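Local structure of protein piwi (Drosophila melanogaster, 6KR6) at residues A[564-569]-A[767-772]. The protein binds piRNAs of 24 to 30 nucleotides directly and, in complex with them, governs the methylation and repression of transposable elements. Residues are numbered along the deposited sequence; the frame is centred on the assembly and turned at random.
Sequences TPWMIE and LYYNWS. With nucleotides of chain B.
Thr564 meets Tyr769 through its methyl CG2, beside the phenol oxygen; its OG1 bonds to Ser606 O. Pro565 lies over one face of the Tyr769 ring. Its CD sits 3.5 Å from the ring centroid, 7° off the normal, a CH-pi contact. Trp566 takes the edge of the same ring. The CD1-CE1 side of Tyr769 points at the indole face, a T-shaped pair with planes at 89°. CG of Trp566 lies between the backbone N and the carbonyl carbon (chi1 64°), and the indole runs past the tyrosine in the opposite direction. Trp566 NE1 bonds to His766 O. Tyr769 OH donates to Trp566 O over 2.8 Å. Were Tyr769 an alanine, the Trp566 carbonyl would probably lose this donor, and a gap would open between Pro565 and the indole. Met567 CE and Ile568 CG2 rest on the Leu767 methyls, CG2 at 4.0 Å from CD1. Tyr769 belongs to a type I beta turn, Tyr768 to Trp771, that meets the RNA. Tyr768 OH donates to OP1 of U4 of chain B over 2.8 Å. Asn770 ND2, also bonded to Leu810 O, adds a weak bond there. The contact thus joins 564-569 to an RNA-binding turn of the Piwi domain, beside the Gln556-Leu810 zinc site.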
loop_
_atom_site.group_PDB
_atom_site.type_symbol
_atom_site.label_atom_id
_atom_site.label_comp_id
_atom_site.label_asym_id
_atom_site.label_seq_id
_atom_site.Cartn_x
_atom_site.Cartn_y
_atom_site.Cartn_z
ATOM N N THR A 564 -21.314 21.216 0.522
ATOM C CA THR A 564 -19.934 21.336 0.971
ATOM C C THR A 564 -19.878 21.788 2.423
ATOM O O THR A 564 -20.341 22.895 2.736
ATOM C CB THR A 564 -19.185 22.320 0.076
ATOM O OG1 THR A 564 -19.433 21.997 -1.298
ATOM C CG2 THR A 564 -17.701 22.245 0.334
ATOM N N PRO A 565 -19.330 20.979 3.335
ATOM C CA PRO A 565 -19.239 21.431 4.736
ATOM C C PRO A 565 -18.168 22.481 4.962
ATOM O O PRO A 565 -18.381 23.411 5.751
ATOM C CB PRO A 565 -18.932 20.136 5.503
ATOM C CG PRO A 565 -19.314 19.035 4.580
ATOM C CD PRO A 565 -19.038 19.546 3.204
ATOM N N TRP A 566 -17.012 22.357 4.314
ATOM C CA TRP A 566 -15.941 23.332 4.467
ATOM C C TRP A 566 -15.076 23.320 3.212
ATOM O O TRP A 566 -15.287 22.523 2.294
ATOM C CB TRP A 566 -15.121 23.057 5.735
ATOM C CG TRP A 566 -14.363 21.754 5.743
ATOM C CD1 TRP A 566 -13.190 21.481 5.099
ATOM C CD2 TRP A 566 -14.711 20.559 6.457
ATOM N NE1 TRP A 566 -12.795 20.191 5.356
ATOM C CE2 TRP A 566 -13.712 19.604 6.186
ATOM C CE3 TRP A 566 -15.776 20.202 7.290
ATOM C CZ2 TRP A 566 -13.744 18.318 6.718
ATOM C CZ3 TRP A 566 -15.806 18.926 7.818
ATOM C CH2 TRP A 566 -14.796 18.000 7.529
ATOM N N MET A 567 -14.089 24.213 3.181
ATOM C CA MET A 567 -13.241 24.384 2.009
ATOM C C MET A 567 -11.890 24.930 2.454
ATOM O O MET A 567 -11.753 25.503 3.538
ATOM C CB MET A 567 -13.917 25.304 0.976
ATOM C CG MET A 567 -13.112 25.650 -0.286
ATOM S SD MET A 567 -12.430 24.253 -1.205
ATOM C CE MET A 567 -13.841 23.165 -1.323
ATOM N N ILE A 568 -10.888 24.722 1.610
ATOM C CA ILE A 568 -9.533 25.172 1.863
ATOM C C ILE A 568 -9.277 26.428 1.039
ATOM O O ILE A 568 -9.950 26.698 0.040
ATOM C CB ILE A 568 -8.517 24.053 1.530
ATOM C CG1 ILE A 568 -7.097 24.435 1.950
ATOM C CG2 ILE A 568 -8.565 23.712 0.048
ATOM C CD1 ILE A 568 -6.966 24.767 3.407
ATOM N N GLU A 569 -8.304 27.227 1.476
ATOM C CA GLU A 569 -7.843 28.369 0.691
ATOM C C GLU A 569 -7.049 27.860 -0.506
ATOM O O GLU A 569 -5.967 27.289 -0.344
ATOM C CB GLU A 569 -7.000 29.300 1.556
ATOM C CG GLU A 569 -7.793 30.100 2.578
ATOM C CD GLU A 569 -6.909 30.988 3.432
ATOM O OE1 GLU A 569 -5.766 30.575 3.722
ATOM O OE2 GLU A 569 -7.351 32.096 3.804
ATOM N N LEU A 767 -9.589 17.810 2.776
ATOM C CA LEU A 767 -10.934 17.901 2.217
ATOM C C LEU A 767 -11.705 16.582 2.254
ATOM O O LEU A 767 -12.628 16.383 1.461
ATOM C CB LEU A 767 -10.869 18.428 0.784
ATOM C CG LEU A 767 -10.389 19.868 0.585
ATOM C CD1 LEU A 767 -10.049 20.116 -0.876
ATOM C CD2 LEU A 767 -11.441 20.856 1.064
ATOM N N TYR A 768 -11.353 15.672 3.160
ATOM C CA TYR A 768 -12.122 14.443 3.341
ATOM C C TYR A 768 -13.148 14.686 4.441
ATOM O O TYR A 768 -12.798 14.762 5.622
ATOM C CB TYR A 768 -11.218 13.261 3.676
ATOM C CG TYR A 768 -11.954 11.938 3.706
ATOM C CD1 TYR A 768 -12.519 11.411 2.551
ATOM C CD2 TYR A 768 -12.085 11.218 4.886
ATOM C CE1 TYR A 768 -13.197 10.206 2.571
ATOM C CE2 TYR A 768 -12.757 10.010 4.915
ATOM C CZ TYR A 768 -13.311 9.510 3.756
ATOM O OH TYR A 768 -13.981 8.310 3.784
ATOM N N TYR A 769 -14.417 14.794 4.052
ATOM C CA TYR A 769 -15.456 15.290 4.945
ATOM C C TYR A 769 -15.910 14.275 5.989
ATOM O O TYR A 769 -16.588 14.666 6.946
ATOM C CB TYR A 769 -16.652 15.763 4.119
ATOM C CG TYR A 769 -16.326 16.943 3.233
ATOM C CD1 TYR A 769 -15.527 17.983 3.697
ATOM C CD2 TYR A 769 -16.800 17.012 1.930
ATOM C CE1 TYR A 769 -15.220 19.060 2.891
ATOM C CE2 TYR A 769 -16.497 18.085 1.116
ATOM C CZ TYR A 769 -15.707 19.107 1.602
ATOM O OH TYR A 769 -15.403 20.175 0.793
ATOM N N ASN A 770 -15.566 12.997 5.839
ATOM C CA ASN A 770 -15.876 12.028 6.882
ATOM C C ASN A 770 -14.898 12.083 8.046
ATOM O O ASN A 770 -15.117 11.399 9.052
ATOM C CB ASN A 770 -15.901 10.608 6.307
ATOM C CG ASN A 770 -17.299 10.155 5.930
ATOM O OD1 ASN A 770 -18.211 10.969 5.791
ATOM N ND2 ASN A 770 -17.473 8.848 5.765
ATOM N N TRP A 771 -13.832 12.873 7.938
ATOM C CA TRP A 771 -12.813 12.971 8.975
ATOM C C TRP A 771 -12.522 14.442 9.227
ATOM O O TRP A 771 -12.104 15.157 8.312
ATOM C CB TRP A 771 -11.542 12.223 8.556
ATOM C CG TRP A 771 -10.477 12.172 9.608
ATOM C CD1 TRP A 771 -9.291 12.847 9.607
ATOM C CD2 TRP A 771 -10.497 11.401 10.818
ATOM N NE1 TRP A 771 -8.571 12.545 10.737
ATOM C CE2 TRP A 771 -9.290 11.661 11.498
ATOM C CE3 TRP A 771 -11.417 10.519 11.391
ATOM C CZ2 TRP A 771 -8.979 11.070 12.721
ATOM C CZ3 TRP A 771 -11.107 9.933 12.606
ATOM C CH2 TRP A 771 -9.898 10.212 13.256
ATOM N N SER A 772 -12.739 14.890 10.464
ATOM C CA SER A 772 -12.551 16.295 10.822
ATOM C C SER A 772 -11.075 16.641 11.001
ATOM O O SER A 772 -10.676 17.185 12.035
ATOM C CB SER A 772 -13.332 16.619 12.096
ATOM O OG SER A 772 -13.104 15.637 13.089
ATOM P P U B 3 -19.735 5.962 9.010
ATOM O OP1 U B 3 -19.752 6.243 7.551
ATOM O OP2 U B 3 -19.958 4.579 9.503
ATOM O "O5'" U B 3 -18.341 6.476 9.585
ATOM C "C5'" U B 3 -17.818 7.739 9.203
ATOM C "C4'" U B 3 -16.529 8.043 9.926
ATOM O "O4'" U B 3 -16.753 8.047 11.356
ATOM C "C3'" U B 3 -15.399 7.044 9.728
ATOM O "O3'" U B 3 -14.691 7.287 8.524
ATOM C "C2'" U B 3 -14.540 7.239 10.977
ATOM O "O2'" U B 3 -13.620 8.305 10.796
ATOM C "C1'" U B 3 -15.576 7.660 12.028
ATOM N N1 U B 3 -15.891 6.597 13.012
ATOM C C2 U B 3 -15.084 6.532 14.135
ATOM O O2 U B 3 -14.147 7.291 14.318
ATOM N N3 U B 3 -15.407 5.545 15.033
ATOM C C4 U B 3 -16.440 4.638 14.928
ATOM O O4 U B 3 -16.604 3.806 15.823
ATOM C C5 U B 3 -17.235 4.773 13.744
ATOM C C6 U B 3 -16.942 5.725 12.849
ATOM P P U B 4 -14.539 6.144 7.404
ATOM O OP1 U B 4 -14.688 6.795 6.078
ATOM O OP2 U B 4 -15.407 4.994 7.769
ATOM O "O5'" U B 4 -13.024 5.680 7.545
ATOM C "C5'" U B 4 -11.985 6.643 7.683
ATOM C "C4'" U B 4 -10.903 6.169 8.619
ATOM O "O4'" U B 4 -11.488 5.867 9.916
ATOM C "C3'" U B 4 -10.161 4.908 8.175
ATOM O "O3'" U B 4 -8.780 5.017 8.515
ATOM C "C2'" U B 4 -10.814 3.811 9.012
ATOM O "O2'" U B 4 -9.998 2.683 9.244
ATOM C "C1'" U B 4 -11.137 4.554 10.306
ATOM N N1 U B 4 -12.262 3.972 11.055
ATOM C C2 U B 4 -12.280 4.118 12.429
ATOM O O2 U B 4 -11.421 4.729 13.044
ATOM N N3 U B 4 -13.354 3.538 13.057
ATOM C C4 U B 4 -14.381 2.831 12.466
ATOM O O4 U B 4 -15.279 2.364 13.168
ATOM C C5 U B 4 -14.284 2.713 11.043
ATOM C C6 U B 4 -13.250 3.270 10.404
#